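PDB 3QFK: uncharacterized protein, which is a putative 5'-nucleotidase of unestablished function that joins a two-metal calcineurin-like phosphoesterase domain to a 5'-nucleotidase C-terminal domain. Local coordinates for residues I201-Y206 against I242-H247; G208-D213 against G246-Q251; Y434-G439 against Q519-K524. All blocks are in the same frame, centred on the assembly; numbering follows the deposited sequence.

Interaction 1 of 3, residues I201-Y206 against I242-H247. With MN (manganese (II) ion), chain C.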
loop_
_atom_site.group_PDB
_atom_site.type_symbol
_atom_site.label_atom_id
_atom_site.label_comp_id
_atom_site.label_asym_id
_atom_site.label_seq_id
_atom_site.Cartn_x
_atom_site.Cartn_y
_atom_site.Cartn_z
ATOM N N ILE A 201 4.791 28.960 11.628
ATOM C CA ILE A 201 5.239 27.559 11.544
ATOM C C ILE A 201 4.415 26.811 10.502
ATOM O O ILE A 201 3.176 26.834 10.550
ATOM C CB ILE A 201 5.077 26.832 12.907
ATOM C CG1 ILE A 201 6.040 27.408 13.951
ATOM C CG2 ILE A 201 5.315 25.345 12.767
ATOM C CD1 ILE A 201 7.547 27.181 13.617
ATOM N N ILE A 202 5.099 26.161 9.559
ATOM C CA ILE A 202 4.427 25.395 8.501
ATOM C C ILE A 202 4.626 23.878 8.635
ATOM O O ILE A 202 5.752 23.371 8.712
ATOM C CB ILE A 202 4.891 25.846 7.107
ATOM C CG1 ILE A 202 4.435 27.296 6.872
ATOM C CG2 ILE A 202 4.336 24.919 6.048
ATOM C CD1 ILE A 202 4.916 27.913 5.585
ATOM N N VAL A 203 3.513 23.164 8.649
ATOM C CA VAL A 203 3.525 21.717 8.727
ATOM C C VAL A 203 2.971 21.173 7.411
ATOM O O VAL A 203 1.885 21.557 6.981
ATOM C CB VAL A 203 2.643 21.211 9.892
ATOM C CG1 VAL A 203 2.629 19.649 9.946
ATOM C CG2 VAL A 203 3.100 21.838 11.234
ATOM N N VAL A 204 3.753 20.337 6.740
ATOM C CA VAL A 204 3.305 19.667 5.531
ATOM C C VAL A 204 3.071 18.194 5.868
ATOM O O VAL A 204 3.954 17.541 6.442
ATOM C CB VAL A 204 4.356 19.743 4.427
ATOM C CG1 VAL A 204 3.892 18.959 3.185
ATOM C CG2 VAL A 204 4.654 21.202 4.077
ATOM N N CYS A 205 1.878 17.691 5.556
ATOM C CA CYS A 205 1.510 16.291 5.768
ATOM C C CYS A 205 1.245 15.720 4.390
ATOM O O CYS A 205 0.228 16.012 3.766
ATOM C CB CYS A 205 0.263 16.137 6.646
ATOM S SG CYS A 205 0.490 16.706 8.340
ATOM N N TYR A 206 2.199 14.924 3.928
ATOM C CA TYR A 206 2.204 14.363 2.596
ATOM C C TYR A 206 2.141 12.863 2.626
ATOM O O TYR A 206 2.997 12.222 3.234
ATOM C CB TYR A 206 3.510 14.818 1.924
ATOM C CG TYR A 206 3.822 14.241 0.563
ATOM C CD1 TYR A 206 2.860 14.215 -0.447
ATOM C CD2 TYR A 206 5.118 13.808 0.252
ATOM C CE1 TYR A 206 3.165 13.714 -1.734
ATOM C CE2 TYR A 206 5.439 13.309 -1.026
ATOM C CZ TYR A 206 4.462 13.283 -2.011
ATOM O OH TYR A 206 4.769 12.795 -3.254
ATOM N N ILE A 242 7.976 21.247 9.864
ATOM C CA ILE A 242 7.720 19.815 10.058
ATOM C C ILE A 242 7.232 19.209 8.728
ATOM O O ILE A 242 6.276 19.727 8.120
ATOM C CB ILE A 242 6.659 19.548 11.117
ATOM C CG1 ILE A 242 6.979 20.285 12.430
ATOM C CG2 ILE A 242 6.534 18.076 11.370
ATOM C CD1 ILE A 242 5.886 20.126 13.494
ATOM N N PHE A 243 7.917 18.150 8.275
ATOM C CA PHE A 243 7.562 17.415 7.040
ATOM C C PHE A 243 7.141 15.981 7.442
ATOM O O PHE A 243 7.977 15.148 7.814
ATOM C CB PHE A 243 8.737 17.411 6.047
ATOM C CG PHE A 243 8.343 17.047 4.631
ATOM C CD1 PHE A 243 7.429 17.816 3.934
ATOM C CD2 PHE A 243 8.927 15.995 3.971
ATOM C CE1 PHE A 243 7.068 17.498 2.634
ATOM C CE2 PHE A 243 8.573 15.690 2.665
ATOM C CZ PHE A 243 7.648 16.438 2.004
ATOM N N ILE A 244 5.836 15.721 7.420
ATOM C CA ILE A 244 5.287 14.423 7.811
ATOM C C ILE A 244 5.046 13.672 6.532
ATOM O O ILE A 244 4.453 14.221 5.607
ATOM C CB ILE A 244 3.987 14.612 8.616
ATOM C CG1 ILE A 244 4.332 15.154 10.005
ATOM C CG2 ILE A 244 3.189 13.310 8.732
ATOM C CD1 ILE A 244 3.124 15.625 10.793
ATOM N N THR A 245 5.564 12.447 6.452
ATOM C CA THR A 245 5.429 11.633 5.257
ATOM C C THR A 245 4.900 10.235 5.568
ATOM O O THR A 245 4.746 9.841 6.744
ATOM C CB THR A 245 6.794 11.529 4.502
ATOM O OG1 THR A 245 7.782 10.894 5.330
ATOM C CG2 THR A 245 7.278 12.909 4.123
ATOM N N GLY A 246 4.601 9.489 4.513
ATOM C CA GLY A 246 4.085 8.121 4.653
ATOM C C GLY A 246 4.270 7.417 3.333
ATOM O O GLY A 246 5.240 7.681 2.636
ATOM N N HIS A 247 3.341 6.526 3.013
ATOM C CA HIS A 247 3.299 5.804 1.736
ATOM C C HIS A 247 4.349 4.700 1.513
ATOM O O HIS A 247 4.012 3.622 1.051
ATOM C CB HIS A 247 3.333 6.800 0.552
ATOM C CG HIS A 247 3.163 6.150 -0.785
ATOM N ND1 HIS A 247 2.018 5.466 -1.129
ATOM C CD2 HIS A 247 3.977 6.096 -1.871
ATOM C CE1 HIS A 247 2.137 4.998 -2.358
ATOM N NE2 HIS A 247 3.317 5.373 -2.836
HETATM MN MN MN C . 0.128 4.665 0.236
HETATM O O HOH W 1 1.698 2.840 0.807
#
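Residues Ile202 to Tyr206 pair with Ile242 to Ile244 as neighbouring parallel strands of a beta-alpha-beta unit. Helix 229-236 makes the crossover. The unit belongs to the calcineurin-like phosphoesterase domain, and the two strand axes run 10° apart.

Four backbone hydrogen bonds form the ladder. Ile242 N donates to Ile202 O, and Ile242 O then accepts from Val204 N at 2.9 Å. Val204 O takes Ile244 N at 2.8 Å, and Ile244 O takes Tyr206 N. A CA-H...O contact of 3.2 Å from Thr245 CA to Tyr206 O comes next.

Apolar contacts lie on both faces of the sheet. On one, Val203, Cys205, Ile242 and Ile244 meet. Cys205 SG sits 3.8 Å from Ile244 CD1, and the same methyl also touches Val203 CG1. Val203 CG2 lies beside Ile242 CD1, their side chains pointing the same way. On the other face, Val204 CG1 approaches Phe243 CE1 at 3.5 Å. Phe243 CG is anti to its own nitrogen (chi1 -163°), which lays the ring alongside Val204 and brings CZ close to Tyr206 CD2. Met232 of the crossover helix covers Val204, Phe243 and Tyr206. The Tyr206 hydroxyl is bonded beyond this pair, to Glu228 N.

Metal coordination comes further along the chain, at His247. His247 shares the manganese ion with Asp72, Asn109 and His207. Its ND1 stands 2.5 Å from the manganese ion, while its carbonyl O accepts a hydrogen bond from a water on the same metal.

Interaction 2 of 3, residues G208-D213 against G246-Q251. With MN (manganese (II) ion), chain C; ZN (zinc ion), chain B.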
loop_
_atom_site.group_PDB
_atom_site.type_symbol
_atom_site.label_atom_id
_atom_site.label_comp_id
_atom_site.label_asym_id
_atom_site.label_seq_id
_atom_site.Cartn_x
_atom_site.Cartn_y
_atom_site.Cartn_z
ATOM N N GLY A 208 3.115 10.534 0.834
ATOM C CA GLY A 208 4.072 10.188 -0.197
ATOM C C GLY A 208 5.407 10.182 0.514
ATOM O O GLY A 208 5.506 10.610 1.687
ATOM N N GLY A 209 6.439 9.741 -0.185
ATOM C CA GLY A 209 7.752 9.631 0.402
ATOM C C GLY A 209 8.852 10.310 -0.372
ATOM O O GLY A 209 8.642 11.357 -1.010
ATOM N N PHE A 210 10.023 9.693 -0.319
ATOM C CA PHE A 210 11.221 10.263 -0.882
ATOM C C PHE A 210 11.754 9.435 -2.030
ATOM O O PHE A 210 11.881 8.229 -1.924
ATOM C CB PHE A 210 12.270 10.391 0.223
ATOM C CG PHE A 210 11.793 11.171 1.405
ATOM C CD1 PHE A 210 11.629 12.547 1.319
ATOM C CD2 PHE A 210 11.527 10.548 2.603
ATOM C CE1 PHE A 210 11.187 13.276 2.401
ATOM C CE2 PHE A 210 11.073 11.280 3.707
ATOM C CZ PHE A 210 10.914 12.639 3.600
ATOM N N GLU A 211 12.060 10.126 -3.118
ATOM C CA GLU A 211 12.542 9.519 -4.345
ATOM C C GLU A 211 14.059 9.530 -4.426
ATOM O O GLU A 211 14.642 8.927 -5.337
ATOM C CB GLU A 211 11.923 10.222 -5.566
ATOM C CG GLU A 211 12.308 11.713 -5.805
ATOM C CD GLU A 211 11.720 12.731 -4.800
ATOM O OE1 GLU A 211 11.299 12.362 -3.682
ATOM O OE2 GLU A 211 11.699 13.925 -5.143
ATOM N N LYS A 212 14.683 10.244 -3.489
ATOM C CA LYS A 212 16.137 10.342 -3.388
ATOM C C LYS A 212 16.503 10.199 -1.919
ATOM O O LYS A 212 15.702 10.523 -1.052
ATOM C CB LYS A 212 16.650 11.690 -3.917
ATOM C CG LYS A 212 16.267 11.964 -5.356
ATOM C CD LYS A 212 16.869 13.254 -5.906
ATOM C CE LYS A 212 16.385 13.499 -7.328
ATOM N NZ LYS A 212 16.968 14.714 -7.916
ATOM N N ASP A 213 17.710 9.711 -1.652
ATOM C CA ASP A 213 18.223 9.554 -0.287
ATOM C C ASP A 213 18.337 10.926 0.356
ATOM O O ASP A 213 18.860 11.848 -0.258
ATOM C CB ASP A 213 19.616 8.928 -0.331
ATOM C CG ASP A 213 20.249 8.819 1.044
ATOM O OD1 ASP A 213 19.763 8.008 1.860
ATOM O OD2 ASP A 213 21.255 9.518 1.294
ATOM N N GLY A 246 4.601 9.489 4.513
ATOM C CA GLY A 246 4.085 8.121 4.653
ATOM C C GLY A 246 4.270 7.417 3.333
ATOM O O GLY A 246 5.240 7.681 2.636
ATOM N N HIS A 247 3.341 6.526 3.013
ATOM C CA HIS A 247 3.299 5.804 1.736
ATOM C C HIS A 247 4.349 4.700 1.513
ATOM O O HIS A 247 4.012 3.622 1.051
ATOM C CB HIS A 247 3.333 6.800 0.552
ATOM C CG HIS A 247 3.163 6.150 -0.785
ATOM N ND1 HIS A 247 2.018 5.466 -1.129
ATOM C CD2 HIS A 247 3.977 6.096 -1.871
ATOM C CE1 HIS A 247 2.137 4.998 -2.358
ATOM N NE2 HIS A 247 3.317 5.373 -2.836
ATOM N N GLN A 248 5.597 4.987 1.838
ATOM C CA GLN A 248 6.690 4.054 1.626
ATOM C C GLN A 248 6.888 3.079 2.765
ATOM O O GLN A 248 7.693 2.166 2.638
ATOM C CB GLN A 248 7.981 4.820 1.384
ATOM C CG GLN A 248 8.045 5.536 0.033
ATOM C CD GLN A 248 9.340 6.315 -0.103
ATOM O OE1 GLN A 248 9.765 6.989 0.836
ATOM N NE2 GLN A 248 9.980 6.210 -1.253
ATOM N N HIS A 249 6.176 3.275 3.881
ATOM C CA HIS A 249 6.251 2.357 5.016
ATOM C C HIS A 249 7.634 2.313 5.667
ATOM O O HIS A 249 7.998 1.314 6.280
ATOM C CB HIS A 249 5.859 0.941 4.560
ATOM C CG HIS A 249 4.443 0.821 4.097
ATOM N ND1 HIS A 249 3.831 -0.400 3.892
ATOM C CD2 HIS A 249 3.483 1.761 3.900
ATOM C CE1 HIS A 249 2.582 -0.202 3.499
ATOM N NE2 HIS A 249 2.343 1.100 3.505
ATOM N N ARG A 250 8.396 3.385 5.554
ATOM C CA ARG A 250 9.737 3.435 6.150
ATOM C C ARG A 250 9.659 4.085 7.525
ATOM O O ARG A 250 8.684 4.783 7.829
ATOM C CB ARG A 250 10.653 4.280 5.268
ATOM C CG ARG A 250 10.747 3.766 3.846
ATOM C CD ARG A 250 11.271 4.824 2.882
ATOM N NE ARG A 250 12.677 5.156 3.071
ATOM C CZ ARG A 250 13.337 6.045 2.328
ATOM N NH1 ARG A 250 12.712 6.725 1.375
ATOM N NH2 ARG A 250 14.629 6.273 2.547
ATOM N N GLN A 251 10.678 3.839 8.337
ATOM C CA GLN A 251 10.805 4.439 9.666
ATOM C C GLN A 251 11.904 5.487 9.563
ATOM O O GLN A 251 13.052 5.151 9.411
ATOM C CB GLN A 251 11.102 3.374 10.720
ATOM C CG GLN A 251 9.883 2.490 10.980
ATOM C CD GLN A 251 10.084 1.484 12.089
ATOM O OE1 GLN A 251 10.975 1.625 12.933
ATOM N NE2 GLN A 251 9.235 0.464 12.111
HETATM MN MN MN C . 0.128 4.665 0.236
HETATM ZN ZN ZN B . 0.397 2.193 2.665
HETATM O O HOH W 2 15.034 7.784 -0.241
HETATM O O HOH W 1 1.698 2.840 0.807
HETATM O O HOH W 3 0.313 0.543 0.907
#
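Gly208, Phe210 and Gln248 carry most of this contact between two loops that follow neighbouring parallel strands. The loops lie at the two-metal centre of the calcineurin-like phosphoesterase domain.

Gly208 packs its CA against His247 CB at 3.5 Å. Its carbonyl O accepts a hydrogen bond from Gly246 N at 3.2 Å, with the donor well above the carbonyl plane.

Phe210 is held through its backbone by the side-chain amide of Gln248. Phe210 N donates to Gln248 OE1 at 3.0 Å. Gln248 NE2 returns a bond to Phe210 O at 2.9 Å. The two bonds fix the rotation of the amide. The Gln248 chain is extended beyond CG (chi2 178°), which carries the amide across to the other loop. OE1 also lies 3.3 Å from Gly209 CA.

Arg250 completes the group. Its NH1 donates to Gln248 OE1 at 3.0 Å, with the oxygen near the guanidinium plane. Phe210 N and Arg250 NH1 reach that oxygen from opposite faces of the amide. NH1 also lies at the edge of the Phe210 ring, whose plane is 86° from that of the guanidinium. A water bonded to NH1 makes a weak bond to Lys212 O.

In sequence Gln248 lies between His247, the manganese ligand, and His249, whose NE2 binds the zinc ion together with Asp27, His29 and Asp72. Glu226 accepts from His247 NE2. The amide bonds therefore tie the residue between two metal ligands to the facing loop, and the nearby arginine would probably polarise the Gln248 carbonyl.

Interaction 3 of 3, residues Y434-G439 against Q519-K524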
loop_
_atom_site.group_PDB
_atom_site.type_symbol
_atom_site.label_atom_id
_atom_site.label_comp_id
_atom_site.label_asym_id
_atom_site.label_seq_id
_atom_site.Cartn_x
_atom_site.Cartn_y
_atom_site.Cartn_z
ATOM N N TYR A 434 6.406 -8.753 -8.960
ATOM C CA TYR A 434 6.991 -9.854 -9.706
ATOM C C TYR A 434 5.850 -10.795 -10.064
ATOM O O TYR A 434 5.172 -11.322 -9.186
ATOM C CB TYR A 434 8.034 -10.614 -8.903
ATOM C CG TYR A 434 8.470 -11.886 -9.587
ATOM C CD1 TYR A 434 9.199 -11.853 -10.764
ATOM C CD2 TYR A 434 8.155 -13.123 -9.052
ATOM C CE1 TYR A 434 9.586 -12.998 -11.385
ATOM C CE2 TYR A 434 8.551 -14.272 -9.649
ATOM C CZ TYR A 434 9.277 -14.211 -10.810
ATOM O OH TYR A 434 9.678 -15.368 -11.397
ATOM N N ASP A 435 5.632 -10.997 -11.352
ATOM C CA ASP A 435 4.562 -11.862 -11.817
ATOM C C ASP A 435 5.123 -13.193 -12.317
ATOM O O ASP A 435 6.200 -13.253 -12.912
ATOM C CB ASP A 435 3.806 -11.198 -12.977
ATOM C CG ASP A 435 2.836 -10.111 -12.517
ATOM O OD1 ASP A 435 2.539 -10.020 -11.314
ATOM O OD2 ASP A 435 2.378 -9.336 -13.375
ATOM N N ILE A 436 4.361 -14.241 -12.052
ATOM C CA ILE A 436 4.635 -15.581 -12.498
ATOM C C ILE A 436 3.577 -15.797 -13.544
ATOM O O ILE A 436 2.384 -15.607 -13.262
ATOM C CB ILE A 436 4.461 -16.580 -11.350
ATOM C CG1 ILE A 436 5.499 -16.263 -10.262
ATOM C CG2 ILE A 436 4.602 -18.028 -11.870
ATOM C CD1 ILE A 436 5.304 -17.002 -8.979
ATOM N N TYR A 437 3.995 -16.194 -14.746
ATOM C CA TYR A 437 3.085 -16.393 -15.862
ATOM C C TYR A 437 2.735 -17.852 -16.129
ATOM O O TYR A 437 3.586 -18.741 -16.041
ATOM C CB TYR A 437 3.664 -15.787 -17.149
ATOM C CG TYR A 437 3.997 -14.321 -17.022
ATOM C CD1 TYR A 437 3.142 -13.327 -17.540
ATOM C CD2 TYR A 437 5.157 -13.915 -16.341
ATOM C CE1 TYR A 437 3.450 -11.967 -17.395
ATOM C CE2 TYR A 437 5.477 -12.580 -16.210
ATOM C CZ TYR A 437 4.631 -11.607 -16.725
ATOM O OH TYR A 437 4.975 -10.280 -16.543
ATOM N N GLY A 438 1.488 -18.066 -16.528
ATOM C CA GLY A 438 0.965 -19.383 -16.840
ATOM C C GLY A 438 0.391 -19.348 -18.245
ATOM O O GLY A 438 -0.128 -18.319 -18.686
ATOM N N GLY A 439 0.474 -20.472 -18.948
ATOM C CA GLY A 439 -0.023 -20.552 -20.320
ATOM C C GLY A 439 1.129 -20.290 -21.286
ATOM O O GLY A 439 1.007 -20.503 -22.468
ATOM N N GLN A 519 -0.574 -28.694 -15.494
ATOM C CA GLN A 519 0.585 -27.836 -15.302
ATOM C C GLN A 519 0.559 -26.688 -16.309
ATOM O O GLN A 519 0.710 -26.907 -17.499
ATOM C CB GLN A 519 1.883 -28.646 -15.432
ATOM C CG GLN A 519 3.121 -27.919 -14.902
ATOM C CD GLN A 519 3.033 -27.645 -13.405
ATOM O OE1 GLN A 519 2.408 -28.409 -12.664
ATOM N NE2 GLN A 519 3.663 -26.556 -12.951
ATOM N N VAL A 520 0.332 -25.468 -15.835
ATOM C CA VAL A 520 0.324 -24.299 -16.728
ATOM C C VAL A 520 1.515 -23.353 -16.494
ATOM O O VAL A 520 1.783 -22.496 -17.314
ATOM C CB VAL A 520 -1.019 -23.539 -16.677
ATOM C CG1 VAL A 520 -2.155 -24.454 -17.170
ATOM C CG2 VAL A 520 -1.320 -22.982 -15.246
ATOM N N VAL A 521 2.230 -23.534 -15.388
ATOM C CA VAL A 521 3.397 -22.722 -15.055
ATOM C C VAL A 521 4.595 -23.601 -15.363
ATOM O O VAL A 521 4.723 -24.700 -14.823
ATOM C CB VAL A 521 3.399 -22.287 -13.583
ATOM C CG1 VAL A 521 4.674 -21.529 -13.239
ATOM C CG2 VAL A 521 2.194 -21.415 -13.281
ATOM N N ASP A 522 5.457 -23.113 -16.245
ATOM C CA ASP A 522 6.600 -23.873 -16.733
ATOM C C ASP A 522 7.665 -22.879 -17.154
ATOM O O ASP A 522 7.596 -22.308 -18.229
ATOM C CB ASP A 522 6.146 -24.714 -17.925
ATOM C CG ASP A 522 7.275 -25.521 -18.551
ATOM O OD1 ASP A 522 8.369 -25.628 -17.944
ATOM O OD2 ASP A 522 7.058 -26.056 -19.651
ATOM N N PHE A 523 8.624 -22.641 -16.276
ATOM C CA PHE A 523 9.656 -21.665 -16.531
ATOM C C PHE A 523 10.838 -21.952 -15.651
ATOM O O PHE A 523 10.762 -22.787 -14.766
ATOM C CB PHE A 523 9.145 -20.240 -16.217
ATOM C CG PHE A 523 8.988 -19.940 -14.737
ATOM C CD1 PHE A 523 9.969 -19.242 -14.051
ATOM C CD2 PHE A 523 7.853 -20.335 -14.044
ATOM C CE1 PHE A 523 9.824 -18.964 -12.671
ATOM C CE2 PHE A 523 7.699 -20.054 -12.673
ATOM C CZ PHE A 523 8.690 -19.374 -11.996
ATOM N N LYS A 524 11.931 -21.250 -15.892
ATOM C CA LYS A 524 13.092 -21.426 -15.076
ATOM C C LYS A 524 13.871 -20.154 -15.043
ATOM O O LYS A 524 13.805 -19.340 -15.972
ATOM C CB LYS A 524 13.973 -22.614 -15.539
ATOM C CG LYS A 524 14.403 -22.599 -16.969
ATOM C CD LYS A 524 15.464 -23.685 -17.193
ATOM C CE LYS A 524 15.778 -23.889 -18.643
ATOM N NZ LYS A 524 14.644 -24.545 -19.358
HETATM O O HOH W 4 5.276 -20.411 -17.083
#
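Ile436 CG2 points almost straight at Val521 CG1, 3.8 Å away, and Phe523 CE2 lies to one side of that line at the same distance. The isoleucine side chain crosses each partner at about a right angle. CG2, anti to the backbone nitrogen, is the branch that does the touching.

Phe523 has its ring carbon CG between the backbone nitrogen and the carbonyl carbon (chi1 72°). From there the ring reaches toward residues 434-439. Val521 CG1 sits at the edge of this ring, in its plane. The Tyr434 and Phe523 side chains come at each other from opposite directions, and Tyr434 OH ends 3.8 Å from Phe523 CE1. That hydroxyl is hydrogen-bonded to Arg337 O, outside the contact. Tyr442 meets the Phe523 ring with nearly parallel planes, and Pro340 touches both Phe523 and Val521.

The contact joins two sheets of the C-terminal part of the chain. Strand 435-438 is an outer strand of a mixed five-strand sheet, beside strand 359-363. Strand 522-526 belongs to a separate three-strand sheet, near the C-terminus. The two segments do not pair as strands, and their touching parts run 126° apart.

Their direct polar link is made where both chains are in loop or at a strand end. Gly439 N donates to Val520 O at 2.9 Å, the donor tilted from the carbonyl plane. Gly438 CA also faces that oxygen, in a CA-H...O contact. A water bridges further along, accepting from Asp522 N at 2.8 Å and lying 2.6 Å from Tyr437 O. Within residues 519-524, Gln519 NE2 donates to Val521 O nearly straight, at 168°, and in the carbonyl plane.

Interactions 1 and 2 continue one another. They share Gly246 and His247, and Phe243 and Thr245 of the first pack on Phe210 of the second. Interaction 1 is sheet core, with regular backbone bonds and apolar faces. Interaction 2 is also mostly buried, but it joins loops through a glutamine amide and an arginine, in a loop that also carries metal ligands. Interaction 3 lies about 42 Å from interaction 1 between centres, on the opposite side of the chain's centre. It joins two different sheets by aliphatic and aromatic contacts, with a single direct hydrogen bond. Most of its touching residues are buried, while Val520 and Gly439 are partly exposed. It touches neither metal.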